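Side-chain contacts in FAD-binding oxidoreductase (Gulosibacter chungangensis, PDB 7PBG), which oxidises 4-ethylphenol with a covalently bound FAD, a dehydrogenation in the manner of the 4-alkylphenol oxidases that yields vinylphenols: residues Ser39-Lys44 with Val58-Ser63; Phe45-Gly50 with Glu456-Thr461; Leu115-Lys120 with Glu137-Ser142; Glu292-Glu297 with Val310-Ile315; Gly322-Pro327 with Lys333-Ile338. One frame throughout, in Å; residues are numbered along the deposited sequence.

Contact 1: residues Ser39-Lys44 with Val58-Ser63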
# COMPACT_ATOMS: atom_id res chain seq x y z
N SER A 39 35.58 4.84 8.66
CA SER A 39 35.42 3.65 9.53
C SER A 39 34.19 3.81 10.41
O SER A 39 33.64 2.78 10.82
CB SER A 39 36.67 3.36 10.36
OG SER A 39 36.98 4.44 11.21
N GLU A 40 33.80 5.05 10.68
CA GLU A 40 32.54 5.39 11.40
C GLU A 40 31.36 4.69 10.69
O GLU A 40 30.31 4.47 11.35
CB GLU A 40 32.35 6.90 11.41
CG GLU A 40 31.18 7.38 12.23
CD GLU A 40 31.21 8.88 12.51
OE1 GLU A 40 32.31 9.41 12.84
OE2 GLU A 40 30.15 9.54 12.38
N TYR A 41 31.47 4.45 9.39
CA TYR A 41 30.34 3.98 8.54
C TYR A 41 30.46 2.48 8.31
O TYR A 41 29.63 1.92 7.58
CB TYR A 41 30.24 4.80 7.24
CG TYR A 41 29.79 6.21 7.47
CD1 TYR A 41 28.45 6.54 7.53
CD2 TYR A 41 30.73 7.20 7.77
CE1 TYR A 41 28.04 7.85 7.74
CE2 TYR A 41 30.33 8.50 7.98
CZ TYR A 41 28.98 8.83 7.98
OH TYR A 41 28.60 10.13 8.22
N ASP A 42 31.49 1.82 8.85
CA ASP A 42 31.51 0.33 8.87
C ASP A 42 30.39 -0.19 9.80
O ASP A 42 29.97 0.52 10.72
CB ASP A 42 32.87 -0.19 9.35
CG ASP A 42 34.03 0.16 8.42
OD1 ASP A 42 33.77 0.55 7.24
OD2 ASP A 42 35.19 0.02 8.90
N ASP A 43 29.90 -1.40 9.55
CA ASP A 43 28.80 -1.98 10.33
C ASP A 43 29.20 -1.98 11.80
O ASP A 43 30.27 -2.55 12.12
CB ASP A 43 28.52 -3.39 9.80
CG ASP A 43 27.29 -4.09 10.34
OD1 ASP A 43 26.65 -3.51 11.28
OD2 ASP A 43 26.96 -5.22 9.78
N LYS A 44 28.34 -1.46 12.68
CA LYS A 44 28.60 -1.52 14.14
C LYS A 44 28.51 -2.96 14.65
O LYS A 44 29.20 -3.27 15.66
CB LYS A 44 27.62 -0.64 14.91
CG LYS A 44 27.63 0.83 14.52
CD LYS A 44 28.98 1.48 14.61
CE LYS A 44 28.93 2.99 14.51
NZ LYS A 44 30.29 3.54 14.30
N VAL A 58 33.07 8.34 2.13
CA VAL A 58 31.72 8.84 2.47
C VAL A 58 31.59 10.25 1.96
O VAL A 58 32.54 11.05 2.08
CB VAL A 58 31.40 8.69 3.96
CG1 VAL A 58 32.29 9.53 4.89
CG2 VAL A 58 29.95 9.02 4.19
N ILE A 59 30.42 10.55 1.41
CA ILE A 59 30.08 11.90 0.91
C ILE A 59 28.84 12.36 1.66
O ILE A 59 27.90 11.57 1.82
CB ILE A 59 29.84 11.87 -0.61
CG1 ILE A 59 31.03 11.29 -1.37
CG2 ILE A 59 29.45 13.26 -1.08
CD1 ILE A 59 30.81 11.16 -2.87
N TRP A 60 28.86 13.62 2.04
CA TRP A 60 27.75 14.31 2.72
C TRP A 60 27.13 15.28 1.74
O TRP A 60 27.45 16.47 1.71
CB TRP A 60 28.33 15.02 3.95
CG TRP A 60 28.90 14.06 4.94
CD1 TRP A 60 28.35 12.90 5.36
CD2 TRP A 60 30.13 14.21 5.66
NE1 TRP A 60 29.14 12.31 6.31
CE2 TRP A 60 30.24 13.09 6.52
CE3 TRP A 60 31.13 15.19 5.68
CZ2 TRP A 60 31.33 12.89 7.36
CZ3 TRP A 60 32.20 15.01 6.53
CH2 TRP A 60 32.28 13.89 7.37
N PRO A 61 26.19 14.82 0.89
CA PRO A 61 25.51 15.73 0.00
C PRO A 61 24.61 16.73 0.73
O PRO A 61 24.06 16.38 1.77
CB PRO A 61 24.67 14.85 -0.93
CG PRO A 61 24.81 13.44 -0.43
CD PRO A 61 25.75 13.43 0.75
N GLY A 62 24.50 17.93 0.15
CA GLY A 62 23.84 19.09 0.77
C GLY A 62 22.45 19.33 0.24
O GLY A 62 21.76 20.19 0.82
N SER A 63 22.03 18.61 -0.81
CA SER A 63 20.83 18.93 -1.63
C SER A 63 20.55 17.81 -2.62
O SER A 63 21.47 17.04 -2.94
CB SER A 63 20.97 20.21 -2.36
OG SER A 63 21.91 20.05 -3.41
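Tyr-41 meets Val-58 and Trp-60 in two distinct ways, through its ring face and through its hydroxyl. The tight part is a CH-pi contact: Val-58 CG2 stands over the centre of the Tyr-41 ring, 3.9 Å from the centroid and only 13° off the ring normal. CG2, anti to the backbone N of Val-58 (chi1 65°, given for CG1), is carried over the ring, while CG1 stands off its rim, 3.8 Å from Tyr-41 CE2. At the far end of the ring Trp-60 donates its indole N-H to the phenol, NE1 to Tyr-41 OH 2.9 Å and nearly straight at 161°, with the oxygen close to the indole plane. The same hydroxyl also bonds His-106 ND1, so two partners grip this buried oxygen. The looser, outer side belongs to Glu-40 and Lys-44, both exposed; there Lys-44 NZ reaches back to Glu-40 O at 3.1 Å. The side chain of Tyr-41 lies about 9 Å from the bound FAD. The contact fastens the loop after helix 35-39 to strand 57-59, between strand 31-32 and strand 103-106, where Leu-104 packs on both Tyr-41 and Val-58.

Contact 2: residues Phe45-Gly50 with Glu456-Thr461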
# COMPACT_ATOMS: atom_id res chain seq x y z
N PHE A 45 27.68 -3.81 14.00
CA PHE A 45 27.36 -5.21 14.38
C PHE A 45 27.68 -6.11 13.22
O PHE A 45 26.83 -6.82 12.68
CB PHE A 45 25.89 -5.40 14.80
CG PHE A 45 25.39 -4.57 15.94
CD1 PHE A 45 26.22 -3.84 16.77
CD2 PHE A 45 24.02 -4.50 16.14
CE1 PHE A 45 25.70 -3.10 17.82
CE2 PHE A 45 23.50 -3.75 17.18
CZ PHE A 45 24.33 -3.06 18.02
N PRO A 46 28.99 -6.23 12.92
CA PRO A 46 29.44 -7.17 11.89
C PRO A 46 29.30 -8.62 12.33
O PRO A 46 29.30 -8.95 13.49
CB PRO A 46 30.90 -6.77 11.72
CG PRO A 46 31.31 -6.36 13.10
CD PRO A 46 30.11 -5.55 13.59
N VAL A 47 29.24 -9.51 11.35
CA VAL A 47 29.41 -10.96 11.61
C VAL A 47 30.56 -11.47 10.71
O VAL A 47 30.70 -12.70 10.55
CB VAL A 47 28.11 -11.75 11.45
CG1 VAL A 47 27.10 -11.39 12.54
CG2 VAL A 47 27.50 -11.58 10.07
N THR A 48 31.30 -10.55 10.09
CA THR A 48 32.47 -10.88 9.23
C THR A 48 33.69 -10.17 9.80
O THR A 48 33.51 -9.17 10.53
CB THR A 48 32.20 -10.52 7.76
OG1 THR A 48 31.81 -9.16 7.68
CG2 THR A 48 31.12 -11.38 7.12
N ASP A 49 34.89 -10.60 9.40
CA ASP A 49 36.15 -10.19 10.10
C ASP A 49 37.06 -9.33 9.22
O ASP A 49 37.99 -8.71 9.81
CB ASP A 49 36.92 -11.42 10.57
CG ASP A 49 36.11 -12.34 11.46
OD1 ASP A 49 35.31 -11.83 12.27
OD2 ASP A 49 36.26 -13.55 11.33
N GLY A 50 36.81 -9.28 7.90
CA GLY A 50 37.75 -8.73 6.90
C GLY A 50 37.25 -7.43 6.29
O GLY A 50 36.57 -6.62 6.99
N GLU A 456 29.54 -17.90 15.15
CA GLU A 456 28.46 -18.68 15.77
C GLU A 456 27.13 -18.02 15.39
O GLU A 456 26.20 -18.73 15.07
CB GLU A 456 28.58 -18.77 17.29
CG GLU A 456 29.65 -19.75 17.77
CD GLU A 456 29.58 -21.11 17.09
OE1 GLU A 456 30.59 -21.51 16.43
OE2 GLU A 456 28.52 -21.74 17.15
N THR A 457 27.08 -16.69 15.44
CA THR A 457 25.83 -15.96 15.14
C THR A 457 25.45 -16.13 13.68
O THR A 457 24.28 -16.39 13.39
CB THR A 457 25.97 -14.48 15.51
OG1 THR A 457 26.29 -14.50 16.90
CG2 THR A 457 24.70 -13.70 15.26
N LEU A 458 26.41 -15.97 12.77
CA LEU A 458 26.15 -16.16 11.34
C LEU A 458 25.74 -17.61 11.08
O LEU A 458 24.73 -17.82 10.36
CB LEU A 458 27.38 -15.80 10.53
CG LEU A 458 27.22 -16.01 9.03
CD1 LEU A 458 25.97 -15.32 8.49
CD2 LEU A 458 28.48 -15.55 8.31
N ASP A 459 26.50 -18.59 11.57
CA ASP A 459 26.14 -20.02 11.35
C ASP A 459 24.75 -20.32 11.89
O ASP A 459 23.97 -21.01 11.20
CB ASP A 459 27.14 -20.96 12.01
CG ASP A 459 28.48 -20.97 11.33
OD1 ASP A 459 28.59 -20.36 10.23
OD2 ASP A 459 29.43 -21.56 11.93
N MET A 460 24.46 -19.86 13.11
CA MET A 460 23.14 -20.06 13.75
C MET A 460 22.06 -19.50 12.82
O MET A 460 21.07 -20.18 12.55
CB MET A 460 23.04 -19.32 15.09
CG MET A 460 21.68 -19.48 15.76
SD MET A 460 21.51 -18.30 17.10
CE MET A 460 21.34 -16.73 16.26
N THR A 461 22.23 -18.27 12.37
CA THR A 461 21.20 -17.57 11.58
C THR A 461 21.00 -18.27 10.23
O THR A 461 19.85 -18.39 9.79
CB THR A 461 21.53 -16.10 11.41
OG1 THR A 461 21.74 -15.61 12.74
CG2 THR A 461 20.42 -15.33 10.72
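Val-47, in the loop before strand 57-59, and Leu-458, on helix 451-470, bring their backbones to 6.1 Å between CA atoms, near enough for side chains to meet at their first carbons. Val-47 CB and its methyl CG2 both lie 4.2 Å from Leu-458 CB, so the valine rests on the base of the leucine side chain. The other methyl reaches along the helix: Val-47 CG1 lies 4.3 Å from Thr-457 CG2, so the valine straddles two successive helix residues. The interaction is purely apolar and not especially close. It joins a loop from near the N-terminus to a helix of the C-terminal FAD-linked oxidase region, within the fold of the vanillyl-alcohol oxidase/PCMH flavoproteins. Thr-457 lies about 8 Å from His-395, the covalent attachment point of the flavin, measured between side chains. With its methyl turned to Val-47, Thr-457 sends its hydroxyl to Ser-453 O, one turn back. Its carbonyl is gripped twice in turn: Thr-461 N and Thr-461 OG1 reach Thr-457 O from opposite faces of the carbonyl plane, the hydroxyl at 2.7 Å. Phe-396 of strand 393-402 packs against Val-47, Thr-457 and Leu-458 alike, while Asp-49 forms a salt bridge with Arg-454 on the same helix.

Contact 3: residues Leu115-Lys120 with Glu137-Ser142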
# COMPACT_ATOMS: atom_id res chain seq x y z
N LEU A 115 10.14 19.72 6.59
CA LEU A 115 9.74 20.77 5.62
C LEU A 115 8.30 21.20 5.82
O LEU A 115 7.94 22.27 5.31
CB LEU A 115 9.99 20.29 4.20
CG LEU A 115 11.46 20.02 3.94
CD1 LEU A 115 11.63 19.45 2.59
CD2 LEU A 115 12.30 21.28 4.06
N GLU A 116 7.48 20.38 6.46
CA GLU A 116 6.05 20.68 6.60
C GLU A 116 5.53 19.84 7.76
O GLU A 116 5.82 18.65 7.81
CB GLU A 116 5.28 20.42 5.32
CG GLU A 116 3.80 20.79 5.41
CD GLU A 116 3.03 20.76 4.11
OE1 GLU A 116 3.59 20.30 3.13
OE2 GLU A 116 1.85 21.24 4.10
N ILE A 117 4.64 20.43 8.53
CA ILE A 117 3.76 19.73 9.49
C ILE A 117 2.36 20.29 9.25
O ILE A 117 2.02 21.39 9.69
CB ILE A 117 4.21 19.92 10.93
CG1 ILE A 117 5.64 19.41 11.14
CG2 ILE A 117 3.23 19.28 11.90
CD1 ILE A 117 6.22 19.96 12.41
N ASN A 118 1.59 19.53 8.49
CA ASN A 118 0.25 19.97 8.08
C ASN A 118 -0.74 19.40 9.09
O ASN A 118 -1.05 18.17 9.02
CB ASN A 118 -0.00 19.55 6.64
CG ASN A 118 -1.26 20.16 6.07
OD1 ASN A 118 -2.30 20.24 6.74
ND2 ASN A 118 -1.16 20.62 4.83
N GLU A 119 -1.28 20.24 9.96
CA GLU A 119 -2.24 19.72 10.96
C GLU A 119 -3.58 19.32 10.30
O GLU A 119 -4.10 18.27 10.65
CB GLU A 119 -2.49 20.76 12.04
CG GLU A 119 -3.35 20.22 13.16
CD GLU A 119 -3.39 21.15 14.37
OE1 GLU A 119 -3.01 22.36 14.21
OE2 GLU A 119 -3.74 20.65 15.47
N LYS A 120 -4.15 20.18 9.45
CA LYS A 120 -5.50 19.98 8.88
C LYS A 120 -5.56 18.63 8.15
O LYS A 120 -6.60 18.02 8.19
CB LYS A 120 -5.84 21.11 7.91
CG LYS A 120 -7.24 21.03 7.31
CD LYS A 120 -7.64 22.29 6.55
CE LYS A 120 -9.07 22.20 6.05
NZ LYS A 120 -9.53 23.45 5.40
N GLU A 137 9.85 16.27 18.26
CA GLU A 137 10.07 17.63 18.83
C GLU A 137 9.43 18.68 17.90
O GLU A 137 8.76 19.58 18.40
CB GLU A 137 11.56 17.88 19.04
CG GLU A 137 12.08 17.10 20.25
CD GLU A 137 13.56 17.16 20.52
OE1 GLU A 137 14.27 17.77 19.72
OE2 GLU A 137 13.98 16.51 21.49
N ALA A 138 9.61 18.55 16.58
CA ALA A 138 9.07 19.53 15.60
C ALA A 138 7.54 19.56 15.68
O ALA A 138 6.99 20.65 15.68
CB ALA A 138 9.55 19.26 14.22
N VAL A 139 6.89 18.39 15.82
CA VAL A 139 5.43 18.32 15.93
C VAL A 139 5.03 18.93 17.27
O VAL A 139 4.11 19.74 17.29
CB VAL A 139 4.92 16.88 15.72
CG1 VAL A 139 3.45 16.76 16.03
CG2 VAL A 139 5.23 16.40 14.32
N ARG A 140 5.71 18.58 18.35
CA ARG A 140 5.36 19.09 19.70
C ARG A 140 5.44 20.61 19.67
O ARG A 140 4.47 21.29 20.11
CB ARG A 140 6.30 18.54 20.77
CG ARG A 140 6.02 19.12 22.15
CD ARG A 140 7.16 18.72 23.07
NE ARG A 140 8.42 19.31 22.63
CZ ARG A 140 9.64 18.90 22.99
NH1 ARG A 140 9.78 17.85 23.78
NH2 ARG A 140 10.70 19.52 22.51
N ASP A 141 6.53 21.14 19.14
CA ASP A 141 6.76 22.61 19.19
C ASP A 141 5.83 23.37 18.21
O ASP A 141 5.68 24.58 18.42
CB ASP A 141 8.24 22.92 19.02
CG ASP A 141 9.08 22.33 20.14
OD1 ASP A 141 8.54 21.99 21.23
OD2 ASP A 141 10.25 22.13 19.89
N SER A 142 5.27 22.70 17.17
CA SER A 142 4.32 23.28 16.17
C SER A 142 2.94 23.50 16.79
O SER A 142 2.17 24.32 16.23
CB SER A 142 4.20 22.41 14.94
OG SER A 142 3.33 21.30 15.17
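Ile-117 presses its terminal methyl onto the helix backbone, CD1 lying 3.4 Å from Ala-138 O. Side chains close in around that methyl: Ala-138 CB stands 3.9 Å from Ile-117 CD1, Ser-142 CB 4.1 Å and Val-139 CG2 4.2 Å. The other branch adds a contact beside it, with Ile-117 CG2 3.8 Å from Ser-142 OG. The reach of CD1 follows from the torsions, since CG1 sits anti to the carbonyl carbon (chi1 -59°) and the chain then extends (chi2 163°) out to the helix. The motif is a helix packed on a strand of the antiparallel sheet in the FAD-binding region; the axes of strand 115-118 and helix 137-142 come within 9.7 Å and cross at -54°. Farther out, Ser-142 is held in turn: its hydroxyl donates to Val-139 O at 2.7 Å and also bonds Ala-144 N, farther along the chain. Val-139 rests on Leu-235 of strand 226-237. On the strand side, Asn-118 ND2 bonds Glu-116 OE2 from above the carboxylate plane, and backbone bonds to Val-125 tie Leu-115 and Glu-116 to the neighbouring strand. Just past the strand end, Lys-120 forms a salt bridge with Glu-260 of the second subunit.

Contact 4: residues Glu292-Glu297 with Val310-Ile315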
# COMPACT_ATOMS: atom_id res chain seq x y z
N GLU A 292 24.63 -10.55 33.86
CA GLU A 292 25.28 -11.08 35.09
C GLU A 292 24.39 -10.83 36.31
O GLU A 292 24.63 -11.51 37.37
CB GLU A 292 26.66 -10.48 35.26
CG GLU A 292 27.64 -11.12 34.29
CD GLU A 292 29.06 -10.60 34.44
OE1 GLU A 292 29.97 -11.43 34.26
OE2 GLU A 292 29.25 -9.38 34.77
N GLU A 293 23.40 -9.94 36.21
CA GLU A 293 22.47 -9.73 37.37
C GLU A 293 21.69 -11.01 37.59
O GLU A 293 21.18 -11.24 38.73
CB GLU A 293 21.55 -8.53 37.16
CG GLU A 293 22.30 -7.20 37.11
CD GLU A 293 21.43 -5.99 36.85
OE1 GLU A 293 21.74 -5.19 35.96
OE2 GLU A 293 20.46 -5.79 37.62
N TRP A 294 21.59 -11.86 36.57
CA TRP A 294 20.76 -13.08 36.61
C TRP A 294 21.62 -14.35 36.63
O TRP A 294 21.15 -15.34 37.25
CB TRP A 294 19.81 -13.11 35.40
CG TRP A 294 19.16 -11.78 35.24
CD1 TRP A 294 19.40 -10.83 34.29
CD2 TRP A 294 18.21 -11.20 36.15
NE1 TRP A 294 18.63 -9.73 34.50
CE2 TRP A 294 17.90 -9.93 35.64
CE3 TRP A 294 17.59 -11.65 37.31
CZ2 TRP A 294 16.99 -9.09 36.26
CZ3 TRP A 294 16.72 -10.80 37.95
CH2 TRP A 294 16.41 -9.54 37.43
N GLN A 295 22.74 -14.35 35.95
CA GLN A 295 23.53 -15.57 35.77
C GLN A 295 24.97 -15.19 35.48
O GLN A 295 25.18 -14.44 34.53
CB GLN A 295 22.92 -16.46 34.69
CG GLN A 295 23.86 -17.57 34.27
CD GLN A 295 23.18 -18.54 33.33
OE1 GLN A 295 21.99 -18.84 33.50
NE2 GLN A 295 23.92 -19.00 32.33
N THR A 296 25.90 -15.66 36.31
CA THR A 296 27.34 -15.37 36.10
C THR A 296 27.96 -16.36 35.11
O THR A 296 28.97 -15.94 34.45
CB THR A 296 28.14 -15.34 37.42
OG1 THR A 296 27.89 -16.53 38.17
CG2 THR A 296 27.76 -14.18 38.30
N GLU A 297 27.45 -17.58 35.01
CA GLU A 297 28.03 -18.58 34.09
C GLU A 297 27.83 -18.07 32.67
O GLU A 297 26.74 -17.66 32.30
CB GLU A 297 27.41 -19.95 34.31
CG GLU A 297 27.72 -20.62 35.64
CD GLU A 297 26.80 -20.20 36.79
OE1 GLU A 297 25.89 -19.34 36.56
OE2 GLU A 297 27.05 -20.62 37.94
N VAL A 310 11.82 -13.38 35.92
CA VAL A 310 10.35 -13.29 36.09
C VAL A 310 10.07 -12.80 37.51
O VAL A 310 9.23 -11.90 37.66
CB VAL A 310 9.62 -14.61 35.80
CG1 VAL A 310 8.17 -14.50 36.23
CG2 VAL A 310 9.80 -14.95 34.34
N ASP A 311 10.67 -13.45 38.51
CA ASP A 311 10.23 -13.27 39.92
C ASP A 311 10.71 -11.92 40.43
O ASP A 311 9.97 -11.23 41.09
CB ASP A 311 10.79 -14.36 40.82
CG ASP A 311 10.27 -15.75 40.48
OD1 ASP A 311 9.21 -15.82 39.80
OD2 ASP A 311 10.88 -16.74 40.95
N GLU A 312 11.90 -11.54 40.07
CA GLU A 312 12.53 -10.33 40.67
C GLU A 312 12.06 -9.08 39.92
O GLU A 312 11.89 -8.07 40.53
CB GLU A 312 14.05 -10.52 40.71
CG GLU A 312 14.45 -11.63 41.66
CD GLU A 312 15.93 -11.91 41.70
OE1 GLU A 312 16.29 -13.04 42.06
OE2 GLU A 312 16.72 -11.01 41.26
N LEU A 313 11.92 -9.14 38.60
CA LEU A 313 11.34 -8.02 37.81
C LEU A 313 9.83 -7.96 38.05
O LEU A 313 9.25 -6.89 37.82
CB LEU A 313 11.65 -8.21 36.34
CG LEU A 313 13.12 -8.21 35.98
CD1 LEU A 313 13.30 -8.50 34.51
CD2 LEU A 313 13.72 -6.83 36.30
N GLY A 314 9.23 -9.05 38.50
CA GLY A 314 7.78 -9.07 38.73
C GLY A 314 7.02 -9.00 37.41
O GLY A 314 5.99 -8.32 37.37
N ILE A 315 7.46 -9.74 36.40
CA ILE A 315 6.80 -9.77 35.07
C ILE A 315 6.32 -11.21 34.76
O ILE A 315 5.70 -11.84 35.64
CB ILE A 315 7.71 -9.08 34.03
CG1 ILE A 315 9.09 -9.72 33.90
CG2 ILE A 315 7.90 -7.61 34.43
CD1 ILE A 315 9.95 -9.03 32.87
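Trp-294 reaches the last turn of helix 303-313 with the six-membered half of its indole, where Leu-313 and Glu-312 receive it differently. The apolar share falls to Leu-313: its branch carbon CG lies 3.8 Å from Trp-294 CH2, and CD2 is 4.0 Å from Trp-294 CZ2. Glu-312 adds an aliphatic touch, its CB lying in the plane of the indole at the ring edge, 3.9 Å from Trp-294 CZ3.

A second kind of contact sets a carboxylate against ring carbons. Glu-312 OE2 approaches Trp-294 CZ3 to 3.3 Å, the carboxylate plane turned 46° from the ring. The glutamate chain is extended (chi2 177°) and runs past the indole in the opposite sense, which brings its acid group back alongside the ring. Because Glu-312 alone of the three is exposed, the acid lies on the outer side.

Hydrogen bonds hold the tryptophan at two points: NE1 bonds Ser-289 OG, and Trp-294 O takes a bond from Arg-308 NH2. Within the loop, Gln-295 NE2 donates to Glu-297 O at 3.1 Å.

Plain packing away from the flavin, this covers the end of helix 303-313, which Gly-314 leaves with positive phi. The loop folds back on that helix, whose Leu-313 also packs against Ala-285 and Val-288 of helix 281-288, while Arg-363 of helix 363-375 touches both Trp-294 and Leu-313.

Contact 5: residues Gly322-Pro327 with Lys333-Ile338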
# COMPACT_ATOMS: atom_id res chain seq x y z
N GLY A 322 0.26 -3.55 24.98
CA GLY A 322 -0.65 -2.89 24.05
C GLY A 322 -1.10 -1.52 24.56
O GLY A 322 -0.79 -1.14 25.70
N THR A 323 -1.89 -0.86 23.72
CA THR A 323 -2.45 0.48 24.00
C THR A 323 -3.82 0.61 23.33
O THR A 323 -4.06 0.09 22.24
CB THR A 323 -1.47 1.58 23.58
OG1 THR A 323 -0.21 1.36 24.19
CG2 THR A 323 -2.01 2.96 23.90
N CYS A 324 -4.73 1.25 24.05
CA CYS A 324 -6.07 1.63 23.57
C CYS A 324 -6.09 3.15 23.39
O CYS A 324 -5.40 3.93 24.15
CB CYS A 324 -7.11 1.16 24.57
SG CYS A 324 -7.35 -0.63 24.47
N TYR A 325 -6.82 3.56 22.37
CA TYR A 325 -6.86 4.96 21.87
C TYR A 325 -8.30 5.42 21.76
O TYR A 325 -9.11 4.68 21.16
CB TYR A 325 -6.22 5.08 20.49
CG TYR A 325 -4.83 4.50 20.41
CD1 TYR A 325 -3.71 5.31 20.49
CD2 TYR A 325 -4.62 3.14 20.33
CE1 TYR A 325 -2.43 4.80 20.42
CE2 TYR A 325 -3.35 2.61 20.31
CZ TYR A 325 -2.23 3.45 20.32
OH TYR A 325 -0.96 2.90 20.30
N GLY A 326 -8.60 6.62 22.24
CA GLY A 326 -9.88 7.26 21.93
C GLY A 326 -10.42 7.98 23.14
O GLY A 326 -9.70 8.17 24.11
N PRO A 327 -11.71 8.33 23.11
CA PRO A 327 -12.36 8.84 24.31
C PRO A 327 -12.40 7.73 25.35
O PRO A 327 -12.44 6.53 25.00
CB PRO A 327 -13.76 9.21 23.84
CG PRO A 327 -14.00 8.38 22.62
CD PRO A 327 -12.65 8.03 22.02
N LYS A 333 -14.26 0.24 27.43
CA LYS A 333 -14.89 -0.95 26.81
C LYS A 333 -13.80 -1.86 26.25
O LYS A 333 -13.88 -3.07 26.44
CB LYS A 333 -15.83 -0.53 25.70
CG LYS A 333 -17.11 0.12 26.20
CD LYS A 333 -18.12 -0.91 26.64
CE LYS A 333 -19.51 -0.33 26.75
NZ LYS A 333 -20.35 -1.25 27.53
N TYR A 334 -12.85 -1.32 25.53
CA TYR A 334 -11.83 -2.20 24.92
C TYR A 334 -10.97 -2.86 26.00
O TYR A 334 -10.67 -4.05 25.91
CB TYR A 334 -11.01 -1.43 23.88
CG TYR A 334 -11.74 -1.02 22.62
CD1 TYR A 334 -13.01 -1.47 22.30
CD2 TYR A 334 -11.10 -0.20 21.70
CE1 TYR A 334 -13.65 -1.06 21.14
CE2 TYR A 334 -11.73 0.22 20.54
CZ TYR A 334 -13.00 -0.24 20.24
OH TYR A 334 -13.64 0.12 19.08
N ILE A 335 -10.51 -2.08 26.98
CA ILE A 335 -9.67 -2.63 28.08
C ILE A 335 -10.43 -3.76 28.77
O ILE A 335 -9.85 -4.80 28.98
CB ILE A 335 -9.28 -1.50 29.04
CG1 ILE A 335 -8.34 -0.50 28.37
CG2 ILE A 335 -8.77 -2.07 30.36
CD1 ILE A 335 -6.92 -0.99 28.20
N GLU A 336 -11.72 -3.61 29.03
CA GLU A 336 -12.51 -4.68 29.68
C GLU A 336 -12.51 -5.92 28.78
O GLU A 336 -12.23 -7.02 29.31
CB GLU A 336 -13.90 -4.11 30.01
CG GLU A 336 -14.90 -5.12 30.49
CD GLU A 336 -16.32 -4.59 30.71
OE1 GLU A 336 -16.87 -3.85 29.82
OE2 GLU A 336 -16.88 -4.92 31.76
N MET A 337 -12.66 -5.77 27.46
CA MET A 337 -12.65 -6.94 26.53
C MET A 337 -11.28 -7.64 26.56
O MET A 337 -11.21 -8.86 26.60
CB MET A 337 -12.91 -6.51 25.08
CG MET A 337 -14.33 -5.99 24.88
SD MET A 337 -14.44 -5.31 23.20
CE MET A 337 -15.99 -4.43 23.32
N ILE A 338 -10.22 -6.86 26.51
CA ILE A 338 -8.84 -7.40 26.44
C ILE A 338 -8.56 -8.10 27.77
O ILE A 338 -8.07 -9.23 27.76
CB ILE A 338 -7.88 -6.23 26.16
CG1 ILE A 338 -8.06 -5.69 24.73
CG2 ILE A 338 -6.44 -6.63 26.45
CD1 ILE A 338 -7.40 -4.33 24.53
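Cys-324 projects from its strand as a single bump, and its sulfur fits a hollow formed by three residues on one side of the facing helix. Tyr-334, Ile-335 and Ile-338 supply the walls: SG of Cys-324 lies 3.8 Å from Tyr-334 CB, 3.8 Å from Ile-335 CD1 and 3.7 Å from Ile-338 CD1. The three distances are so alike that the sulfur sits centred among its neighbours rather than leaning on one. Tyr-334 contributes the base of its side chain, whereas the two isoleucines bring their terminal methyls. Ile-335 reaches inward by a bend in its chain (chi2 -75°), and Ile-338 by an extended one (chi2 165°), which lets residues at different heights on the helix end at the same sulfur. This is a strand followed directly by a helix that doubles back across the sheet, strand 322-326 and helix 333-338 running nearly antiparallel at 153° with their axes 9.1 Å apart. The strand belongs to the large antiparallel sheet, where Cys-324 pairs through its backbone with Leu-243. Ile-335 and Ile-338 extend the apolar layer beyond the cysteine, both packing on Phe-245 of strand 241-249 and Phe-350 of strand 349-352. On the outer side of the helix, Lys-333 makes a cation-pi contact with Trp-329 of the second subunit.

How the contacts relate
Contacts 1, 2, 4 and 5 are largely buried, while contact 3 is only partly so. Contacts 1 and 2 use consecutive parts of one loop, pinned first to a strand within the FAD-binding region and then to a C-terminal helix; their centres are 23 Å apart. Of the five, contact 1 alone joins its segments by a hydrogen bond; the others rely on apolar packing, with an acid beside an indole in contact 4. Contacts 3 and 5 each lay a helix on a strand, but in different sheets, and both lie near the second subunit. Contacts 4 and 5 draw on successive elements, helix 303-313 and strand 318-326, yet their centres stand 31 Å apart.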